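Local coordinates for uroporphyrinogen-III C-methyltransferase (Pseudomonas denitrificans, PDB 1S4D), which transfers methyl groups from S-adenosyl-L-methionine to C-2 and then C-7 of uroporphyrinogen III, making precorrin-2 for cobalamin and siroheme biosynthesis, at residues A34-A37 with L38-A41; A113-L116 with V117-Q120; L221-L225 with A226-A230. One frame throughout, in Å; residues are numbered along the deposited sequence. Where two conformers were deposited one is given.

In the fold
The three contacts are local ones, each within a single run of chain, and they lie well away from the centre of the two-lobed precorrin methyltransferase chain. Contacts 1 and 2, centres about 22 Å apart, belong to the lobe built on the parallel sheet and cover the later turns of helix 32-40 and of helix 109-118 with the residues after them. Contact 3 includes the edge strand 219-224 of the other lobe's mixed sheet; its centre is about 41 Å from that of contact 1. None reaches the bound S-adenosyl-L-homocysteine, about 13 Å from the A34 side chain and 14 Å from that of A113; the T223 side chain is about 11 Å from that of A241, which binds this ligand.

Contact 1: residues A34-A37 with L38-A41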
ATOM      1  N   ALA B  34     -14.671  -0.559  -1.750  1.00 22.80           N
ATOM      2  CA  ALA B  34     -14.825  -1.655  -0.805  1.00 23.17           C
ATOM      3  C   ALA B  34     -16.157  -1.534  -0.065  1.00 23.86           C
ATOM      4  O   ALA B  34     -16.928  -2.503  -0.014  1.00 23.76           O
ATOM      5  CB  ALA B  34     -13.654  -1.695   0.167  1.00 22.48           C
ATOM      6  N   ALA B  35     -16.427  -0.345   0.488  1.00 24.74           N
ATOM      7  CA  ALA B  35     -17.697  -0.055   1.178  1.00 25.58           C
ATOM      8  C   ALA B  35     -18.891  -0.281   0.242  1.00 26.23           C
ATOM      9  O   ALA B  35     -19.900  -0.876   0.612  1.00 26.37           O
ATOM     10  CB  ALA B  35     -17.697   1.367   1.701  1.00 25.66           C
ATOM     11  N   ASN B  36     -18.754   0.181  -0.997  1.00 26.85           N
ATOM     12  CA  ASN B  36     -19.735  -0.143  -2.017  1.00 26.87           C
ATOM     13  C   ASN B  36     -19.898  -1.659  -2.269  1.00 26.86           C
ATOM     14  O   ASN B  36     -21.022  -2.144  -2.301  1.00 27.04           O
ATOM     15  CB  ASN B  36     -19.480   0.640  -3.309  1.00 26.43           C
ATOM     16  CG  ASN B  36     -20.710   0.710  -4.178  1.00 26.29           C
ATOM     17  OD1 ASN B  36     -21.827   0.893  -3.685  1.00 26.91           O
ATOM     18  ND2 ASN B  36     -20.524   0.527  -5.474  1.00 26.35           N
ATOM     19  N   ALA B  37     -18.803  -2.405  -2.415  1.00 27.01           N
ATOM     20  CA  ALA B  37     -18.901  -3.876  -2.527  1.00 27.43           C
ATOM     21  C   ALA B  37     -19.670  -4.491  -1.354  1.00 27.68           C
ATOM     22  O   ALA B  37     -20.675  -5.177  -1.547  1.00 27.68           O
ATOM     23  CB  ALA B  37     -17.533  -4.515  -2.639  1.00 27.04           C
ATOM     24  N   LEU B  38     -19.200  -4.216  -0.138  1.00 28.15           N
ATOM     25  CA  LEU B  38     -19.822  -4.714   1.084  1.00 28.38           C
ATOM     26  C   LEU B  38     -21.345  -4.572   1.087  1.00 28.85           C
ATOM     27  O   LEU B  38     -22.053  -5.492   1.495  1.00 28.84           O
ATOM     28  CB  LEU B  38     -19.233  -3.985   2.281  1.00 27.98           C
ATOM     29  CG  LEU B  38     -18.225  -4.692   3.190  1.00 28.46           C
ATOM     30  CD1 LEU B  38     -17.902  -6.090   2.718  1.00 26.08           C
ATOM     31  CD2 LEU B  38     -16.948  -3.848   3.385  1.00 27.20           C
ATOM     32  N   ARG B  39     -21.837  -3.426   0.612  1.00 29.44           N
ATOM     33  CA  ARG B  39     -23.260  -3.102   0.680  1.00 30.12           C
ATOM     34  C   ARG B  39     -24.057  -3.871  -0.364  1.00 29.44           C
ATOM     35  O   ARG B  39     -25.260  -4.017  -0.237  1.00 29.62           O
ATOM     36  CB  ARG B  39     -23.492  -1.565   0.645  1.00 30.69           C
ATOM     37  CG  ARG B  39     -24.278  -0.982  -0.543  1.00 33.87           C
ATOM     38  CD  ARG B  39     -24.067   0.525  -0.801  1.00 38.45           C
ATOM     39  NE  ARG B  39     -24.209   1.337   0.418  1.00 43.01           N
ATOM     40  CZ  ARG B  39     -25.341   1.941   0.828  1.00 45.36           C
ATOM     41  NH1 ARG B  39     -26.478   1.847   0.129  1.00 46.31           N
ATOM     42  NH2 ARG B  39     -25.335   2.647   1.954  1.00 44.90           N
ATOM     43  N   GLN B  40     -23.366  -4.402  -1.366  1.00 29.01           N
ATOM     44  CA  GLN B  40     -24.016  -5.098  -2.479  1.00 28.46           C
ATOM     45  C   GLN B  40     -23.916  -6.614  -2.395  1.00 28.21           C
ATOM     46  O   GLN B  40     -24.750  -7.322  -2.961  1.00 28.41           O
ATOM     47  CB  GLN B  40     -23.418  -4.653  -3.805  1.00 27.81           C
ATOM     48  CG  GLN B  40     -24.044  -3.411  -4.357  1.00 28.71           C
ATOM     49  CD  GLN B  40     -23.285  -2.842  -5.542  1.00 29.93           C
ATOM     50  OE1 GLN B  40     -22.818  -1.717  -5.483  1.00 32.69           O
ATOM     51  NE2 GLN B  40     -23.168  -3.610  -6.614  1.00 29.30           N
ATOM     52  N   ALA B  41     -22.890  -7.111  -1.706  1.00 27.84           N
ATOM     53  CA  ALA B  41     -22.565  -8.537  -1.729  1.00 27.29           C
ATOM     54  C   ALA B  41     -23.685  -9.489  -1.283  1.00 27.03           C
ATOM     55  O   ALA B  41     -24.416  -9.223  -0.332  1.00 26.77           O
ATOM     56  CB  ALA B  41     -21.325  -8.792  -0.939  1.00 27.39           C
TER
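The carbonyl oxygen of A37 is gripped by two backbone amides near the C-terminal end of helix 32-40. A41 N reaches A37 O at 2.9 Å, nearly along the C=O axis, while Q40 N comes to the same A37 O at 2.8 Å from above the carbonyl plane, 51° out of it. One oxygen thus takes both an i+4 and an i+3 amide. A turn earlier the pattern is regular: L38 N to A34 O is 2.8 Å and almost straight, and R39 N meets A35 O at 3.2 Å with more bend.

On another side of the helix N36, R39 and Q40 lie together, N36 buried against F6 and L9. N36 sends CG anti to its backbone N (chi1 -160°), which places the amide beside the side chains of R39 and Q40. There N36 OD1 lies 3.7 Å from R39 CD, the two side chains crossing with amide and guanidinium planes only moderately inclined to each other. The amide of Q40 is the other neighbour of N36, its plane turned 72° from that of N36. The aliphatic part of Q40 leans on the N36 carbonyl, with Q40 CG 3.9 Å from N36 O.

Small residues suit the remaining faces. A37 packs on W18 and L96, and A34 on V20, in the parallel sheet, whereas A35 meets L32 of the second subunit; a methyl group lets the helix lie close to both. L38 adds a larger hydrophobic group against L96. The chemistry is therefore divided: methyls and leucine toward the sheet and the dimer partner, the side chains of N36 and Q40 toward F6, L9, A11 and L12, and the exposed R39 with its charge near solvent, while backbone bonds satisfy the buried carbonyls of A34, A35 and A37.

Contact 2: residues A113-L116 with V117-Q120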
ATOM      1  N   ALA B 113      -7.334 -14.873  -8.179  1.00 27.12           N
ATOM      2  CA  ALA B 113      -7.729 -14.345  -9.473  1.00 26.52           C
ATOM      3  C   ALA B 113      -7.401 -15.349 -10.572  1.00 26.12           C
ATOM      4  O   ALA B 113      -8.203 -15.585 -11.472  1.00 25.14           O
ATOM      5  CB  ALA B 113      -7.037 -12.994  -9.740  1.00 26.84           C
ATOM      6  N   LEU B 114      -6.224 -15.960 -10.472  1.00 26.15           N
ATOM      7  CA  LEU B 114      -5.784 -16.938 -11.464  1.00 26.00           C
ATOM      8  C   LEU B 114      -6.756 -18.105 -11.520  1.00 25.97           C
ATOM      9  O   LEU B 114      -7.126 -18.563 -12.603  1.00 26.79           O
ATOM     10  CB  LEU B 114      -4.391 -17.431 -11.127  1.00 25.82           C
ATOM     11  CG  LEU B 114      -3.222 -17.317 -12.104  1.00 26.35           C
ATOM     12  CD1 LEU B 114      -3.271 -16.102 -13.040  1.00 23.10           C
ATOM     13  CD2 LEU B 114      -1.903 -17.364 -11.296  1.00 26.35           C
ATOM     14  N   THR B 115      -7.193 -18.566 -10.354  1.00 25.66           N
ATOM     15  CA  THR B 115      -8.202 -19.605 -10.284  1.00 25.67           C
ATOM     16  C   THR B 115      -9.509 -19.114 -10.897  1.00 25.60           C
ATOM     17  O   THR B 115     -10.126 -19.827 -11.696  1.00 25.83           O
ATOM     18  CB  THR B 115      -8.404 -20.064  -8.830  1.00 25.83           C
ATOM     19  OG1 THR B 115      -7.163 -20.566  -8.318  1.00 26.80           O
ATOM     20  CG2 THR B 115      -9.318 -21.272  -8.768  1.00 24.35           C
ATOM     21  N   LEU B 116      -9.921 -17.894 -10.543  1.00 25.14           N
ATOM     22  CA  LEU B 116     -11.107 -17.290 -11.160  1.00 24.83           C
ATOM     23  C   LEU B 116     -11.031 -17.332 -12.718  1.00 24.90           C
ATOM     24  O   LEU B 116     -11.948 -17.826 -13.378  1.00 24.89           O
ATOM     25  CB  LEU B 116     -11.342 -15.878 -10.618  1.00 24.23           C
ATOM     26  CG  LEU B 116     -12.227 -15.628  -9.371  1.00 25.06           C
ATOM     27  CD1 LEU B 116     -12.813 -16.870  -8.703  1.00 22.41           C
ATOM     28  CD2 LEU B 116     -11.534 -14.770  -8.328  1.00 24.30           C
ATOM     29  N   VAL B 117      -9.922 -16.868 -13.291  1.00 24.46           N
ATOM     30  CA  VAL B 117      -9.756 -16.869 -14.735  1.00 24.38           C
ATOM     31  C   VAL B 117      -9.879 -18.280 -15.357  1.00 25.32           C
ATOM     32  O   VAL B 117     -10.650 -18.485 -16.299  1.00 25.45           O
ATOM     33  CB  VAL B 117      -8.442 -16.191 -15.147  1.00 24.14           C
ATOM     34  CG1 VAL B 117      -8.178 -16.412 -16.621  1.00 22.42           C
ATOM     35  CG2 VAL B 117      -8.508 -14.710 -14.834  1.00 22.68           C
ATOM     36  N   GLU B 118      -9.133 -19.235 -14.802  1.00 25.84           N
ATOM     37  CA  GLU B 118      -9.166 -20.638 -15.201  1.00 26.33           C
ATOM     38  C   GLU B 118     -10.597 -21.183 -15.347  1.00 26.30           C
ATOM     39  O   GLU B 118     -10.877 -21.974 -16.248  1.00 26.65           O
ATOM     40  CB  GLU B 118      -8.363 -21.443 -14.163  1.00 26.80           C
ATOM     41  CG  GLU B 118      -8.394 -22.972 -14.225  1.00 28.07           C
ATOM     42  CD  GLU B 118      -7.829 -23.585 -12.945  1.00 32.27           C
ATOM     43  OE1 GLU B 118      -7.071 -22.888 -12.220  1.00 34.20           O
ATOM     44  OE2 GLU B 118      -8.145 -24.754 -12.629  1.00 34.41           O
ATOM     45  N   HIS B 119     -11.497 -20.749 -14.472  1.00 26.25           N
ATOM     46  CA  HIS B 119     -12.865 -21.264 -14.457  1.00 26.11           C
ATOM     47  C   HIS B 119     -13.862 -20.277 -15.048  1.00 26.17           C
ATOM     48  O   HIS B 119     -15.072 -20.406 -14.819  1.00 25.50           O
ATOM     49  CB  HIS B 119     -13.293 -21.647 -13.042  1.00 25.87           C
ATOM     50  CG  HIS B 119     -12.391 -22.640 -12.380  1.00 25.41           C
ATOM     51  ND1 HIS B 119     -12.681 -23.988 -12.326  1.00 24.77           N
ATOM     52  CD2 HIS B 119     -11.212 -22.482 -11.733  1.00 24.53           C
ATOM     53  CE1 HIS B 119     -11.715 -24.619 -11.684  1.00 25.03           C
ATOM     54  NE2 HIS B 119     -10.812 -23.727 -11.310  1.00 25.84           N
ATOM     55  N   GLN B 120     -13.345 -19.295 -15.798  1.00 26.48           N
ATOM     56  CA  GLN B 120     -14.178 -18.369 -16.594  1.00 26.78           C
ATOM     57  C   GLN B 120     -15.054 -17.434 -15.730  1.00 26.50           C
ATOM     58  O   GLN B 120     -16.159 -17.055 -16.126  1.00 27.16           O
ATOM     59  CB  GLN B 120     -15.047 -19.128 -17.612  0.50 26.64           C
ATOM     60  CG  GLN B 120     -14.292 -20.064 -18.527  0.50 26.69           C
ATOM     61  CD  GLN B 120     -13.670 -19.330 -19.671  0.50 27.19           C
ATOM     62  OE1 GLN B 120     -12.543 -18.858 -19.558  0.50 28.38           O
ATOM     63  NE2 GLN B 120     -14.402 -19.210 -20.776  0.50 27.45           N
TER
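A113 opens the segment by accepting V117 N at its carbonyl oxygen, 2.8 Å away and nearly in line with the C=O. Beside that bond V117 CG2 comes 3.5 Å from A113 O, because V117 holds CG1 anti to its backbone N (chi1 170°) and turns CG2 back beside that N. Both residues are hydrophobic for good reason: A113 and V117 rest on F123 of the neighbouring strand, and A113 also on L255 and V117 on A254 of the second subunit.

L114 continues the ladder, its O taking E118 N at 3.1 Å in an almost straight bond (175°). The L114 side chain itself reaches L255 of the second subunit. T115 spends its hydroxyl on E111 O, one turn back, and its methyl lies beside the imidazole of H119, the two side chains pointing the same way. L83 of helix 78-90 also touches the H119 side chain. With an alanine in place of H119, T115 CG2 and L83 would probably lose their shared neighbour, opening a gap between helices 109-118 and 78-90. L116 turns inward onto V17, L19 and V86, and its O takes a weak bond from H119 N as well as the V121 N of the closing motif.

H119 is where helical geometry stops, and Q120, with positive phi, is the C-prime residue of a Schellman motif: V121 N returns to L116 O, and Q120 N to V117 O at 2.9 Å. The exposed E118 points its carboxylate to R79, a salt bridge that ties helix 109-118 to helix 78-90. The helix end is thus closed by the amides of the residues that follow it, nonpolar groups serve the sheet and the dimer partner, and a negative charge is likely to be steadied by the arginine of the adjoining helix.

Contact 3: residues L221-L225 with A226-A230; sequences LETTL and ARAEA
R227 runs past the hydroxyls of T223 and T224 in the preceding strand. Its CB lies 3.6 Å from T223 OG1 and as far from T224 OG1; CG then passes T224 OG1 at 3.8 Å, and CD comes to 3.5 Å from the same oxygen. Bends at chi2 and chi3 fold the chain back across T224, and the guanidinium meets T224 OG1 at its edge, in plane, NE being 3.6 Å from that oxygen. At the tip, NH1 makes a salt bridge to D231, one turn further on, whose OD2 also takes the hydroxyl of T223.

T224 is the N-cap of helix 225-235: with chi1 at 60° its OG1 sits between backbone N and carbonyl carbon, where it accepts a weak bond from R227 N at 3.4 Å. Threonine suits both a beta-strand and a cap, so it fits this junction, where the axes of strand 221-224 and helix 226-230 pass 5.9 Å apart, their directions 131° apart.

T223 CG2 packs on A228, 3.7 Å from CA, and the small A228 lets the helix turn close to the strand and to F209 beside it. L225 points the other way, burying its branches against V207, L196 and I197.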
ATOM      1  N   LEU B 221       6.489  -2.004  20.035  1.00 18.06           N
ATOM      2  CA  LEU B 221       7.719  -2.163  20.761  1.00 18.35           C
ATOM      3  C   LEU B 221       8.881  -1.668  19.894  1.00 18.84           C
ATOM      4  O   LEU B 221       9.079  -2.133  18.776  1.00 18.54           O
ATOM      5  CB  LEU B 221       7.910  -3.638  21.119  1.00 18.45           C
ATOM      6  CG  LEU B 221       9.333  -4.148  21.421  1.00 19.11           C
ATOM      7  CD1 LEU B 221       9.856  -3.656  22.801  1.00 16.32           C
ATOM      8  CD2 LEU B 221       9.426  -5.663  21.291  1.00 18.14           C
ATOM      9  N   GLU B 222       9.638  -0.717  20.418  1.00 19.79           N
ATOM     10  CA  GLU B 222      10.934  -0.384  19.846  1.00 20.83           C
ATOM     11  C   GLU B 222      12.027  -1.039  20.637  1.00 20.75           C
ATOM     12  O   GLU B 222      11.928  -1.223  21.854  1.00 21.46           O
ATOM     13  CB  GLU B 222      11.219   1.109  19.818  1.00 20.90           C
ATOM     14  CG  GLU B 222       9.986   1.962  19.945  1.00 23.11           C
ATOM     15  CD  GLU B 222      10.255   3.414  19.659  1.00 26.27           C
ATOM     16  OE1 GLU B 222      11.429   3.874  19.650  1.00 28.09           O
ATOM     17  OE2 GLU B 222       9.269   4.110  19.455  1.00 27.51           O
ATOM     18  N   THR B 223      13.080  -1.291  19.881  1.00 20.48           N
ATOM     19  CA  THR B 223      14.113  -2.258  20.160  1.00 19.58           C
ATOM     20  C   THR B 223      15.234  -2.078  19.123  1.00 19.58           C
ATOM     21  O   THR B 223      15.267  -1.081  18.404  1.00 19.59           O
ATOM     22  CB  THR B 223      13.530  -3.697  20.218  1.00 19.82           C
ATOM     23  OG1 THR B 223      14.504  -4.529  20.871  1.00 17.83           O
ATOM     24  CG2 THR B 223      13.381  -4.345  18.844  1.00 19.24           C
ATOM     25  N   THR B 224      16.102  -3.078  18.976  1.00 19.01           N
ATOM     26  CA  THR B 224      17.165  -3.077  17.978  1.00 17.94           C
ATOM     27  C   THR B 224      17.235  -4.463  17.372  1.00 18.72           C
ATOM     28  O   THR B 224      16.558  -5.375  17.863  1.00 18.98           O
ATOM     29  CB  THR B 224      18.515  -2.734  18.617  1.00 17.65           C
ATOM     30  OG1 THR B 224      18.819  -3.714  19.625  1.00 17.88           O
ATOM     31  CG2 THR B 224      18.458  -1.395  19.347  1.00 12.75           C
ATOM     32  N   LEU B 225      18.043  -4.636  16.319  1.00 19.11           N
ATOM     33  CA  LEU B 225      18.156  -5.941  15.646  1.00 19.14           C
ATOM     34  C   LEU B 225      18.671  -7.033  16.605  1.00 19.77           C
ATOM     35  O   LEU B 225      18.095  -8.123  16.699  1.00 20.10           O
ATOM     36  CB  LEU B 225      19.059  -5.856  14.409  1.00 18.75           C
ATOM     37  CG  LEU B 225      18.511  -5.261  13.100  1.00 18.00           C
ATOM     38  CD1 LEU B 225      19.632  -5.130  12.065  1.00 14.86           C
ATOM     39  CD2 LEU B 225      17.307  -6.023  12.524  1.00 13.19           C
ATOM     40  N   ALA B 226      19.747  -6.733  17.333  1.00 19.67           N
ATOM     41  CA  ALA B 226      20.298  -7.706  18.255  1.00 19.28           C
ATOM     42  C   ALA B 226      19.253  -8.073  19.302  1.00 19.60           C
ATOM     43  O   ALA B 226      19.034  -9.250  19.543  1.00 20.44           O
ATOM     44  CB  ALA B 226      21.541  -7.184  18.898  1.00 18.73           C
ATOM     45  N   ARG B 227      18.594  -7.081  19.903  1.00 19.12           N
ATOM     46  CA  ARG B 227      17.678  -7.344  21.015  1.00 19.07           C
ATOM     47  C   ARG B 227      16.273  -7.761  20.593  1.00 17.99           C
ATOM     48  O   ARG B 227      15.462  -8.124  21.444  1.00 17.94           O
ATOM     49  CB  ARG B 227      17.552  -6.118  21.910  1.00 19.70           C
ATOM     50  CG  ARG B 227      18.765  -5.844  22.785  1.00 23.99           C
ATOM     51  CD  ARG B 227      19.004  -4.366  23.046  1.00 30.70           C
ATOM     52  NE  ARG B 227      17.748  -3.621  23.083  1.00 35.96           N
ATOM     53  CZ  ARG B 227      17.023  -3.428  24.182  1.00 40.07           C
ATOM     54  NH1 ARG B 227      15.880  -2.737  24.113  1.00 40.36           N
ATOM     55  NH2 ARG B 227      17.442  -3.926  25.352  1.00 41.52           N
ATOM     56  N   ALA B 228      15.979  -7.701  19.296  1.00 16.51           N
ATOM     57  CA  ALA B 228      14.607  -7.859  18.825  1.00 15.51           C
ATOM     58  C   ALA B 228      13.946  -9.160  19.283  1.00 14.99           C
ATOM     59  O   ALA B 228      12.819  -9.155  19.810  1.00 14.52           O
ATOM     60  CB  ALA B 228      14.554  -7.736  17.328  1.00 15.46           C
ATOM     61  N   GLU B 229      14.660 -10.271  19.094  1.00 14.39           N
ATOM     62  CA  GLU B 229      14.111 -11.591  19.384  1.00 13.57           C
ATOM     63  C   GLU B 229      13.764 -11.749  20.859  1.00 13.11           C
ATOM     64  O   GLU B 229      12.666 -12.178  21.179  1.00 12.53           O
ATOM     65  CB  GLU B 229      15.027 -12.708  18.901  1.00 13.05           C
ATOM     66  CG  GLU B 229      14.498 -14.085  19.263  1.00 14.51           C
ATOM     67  CD  GLU B 229      15.496 -15.196  19.023  1.00 18.43           C
ATOM     68  OE1 GLU B 229      15.043 -16.357  18.992  1.00 19.71           O
ATOM     69  OE2 GLU B 229      16.717 -14.917  18.856  1.00 19.01           O
ATOM     70  N   ALA B 230      14.687 -11.379  21.742  1.00 13.08           N
ATOM     71  CA  ALA B 230      14.435 -11.452  23.181  1.00 13.95           C
ATOM     72  C   ALA B 230      13.322 -10.494  23.628  1.00 14.54           C
ATOM     73  O   ALA B 230      12.435 -10.870  24.416  1.00 14.03           O
ATOM     74  CB  ALA B 230      15.725 -11.207  23.988  1.00 13.11           C
TER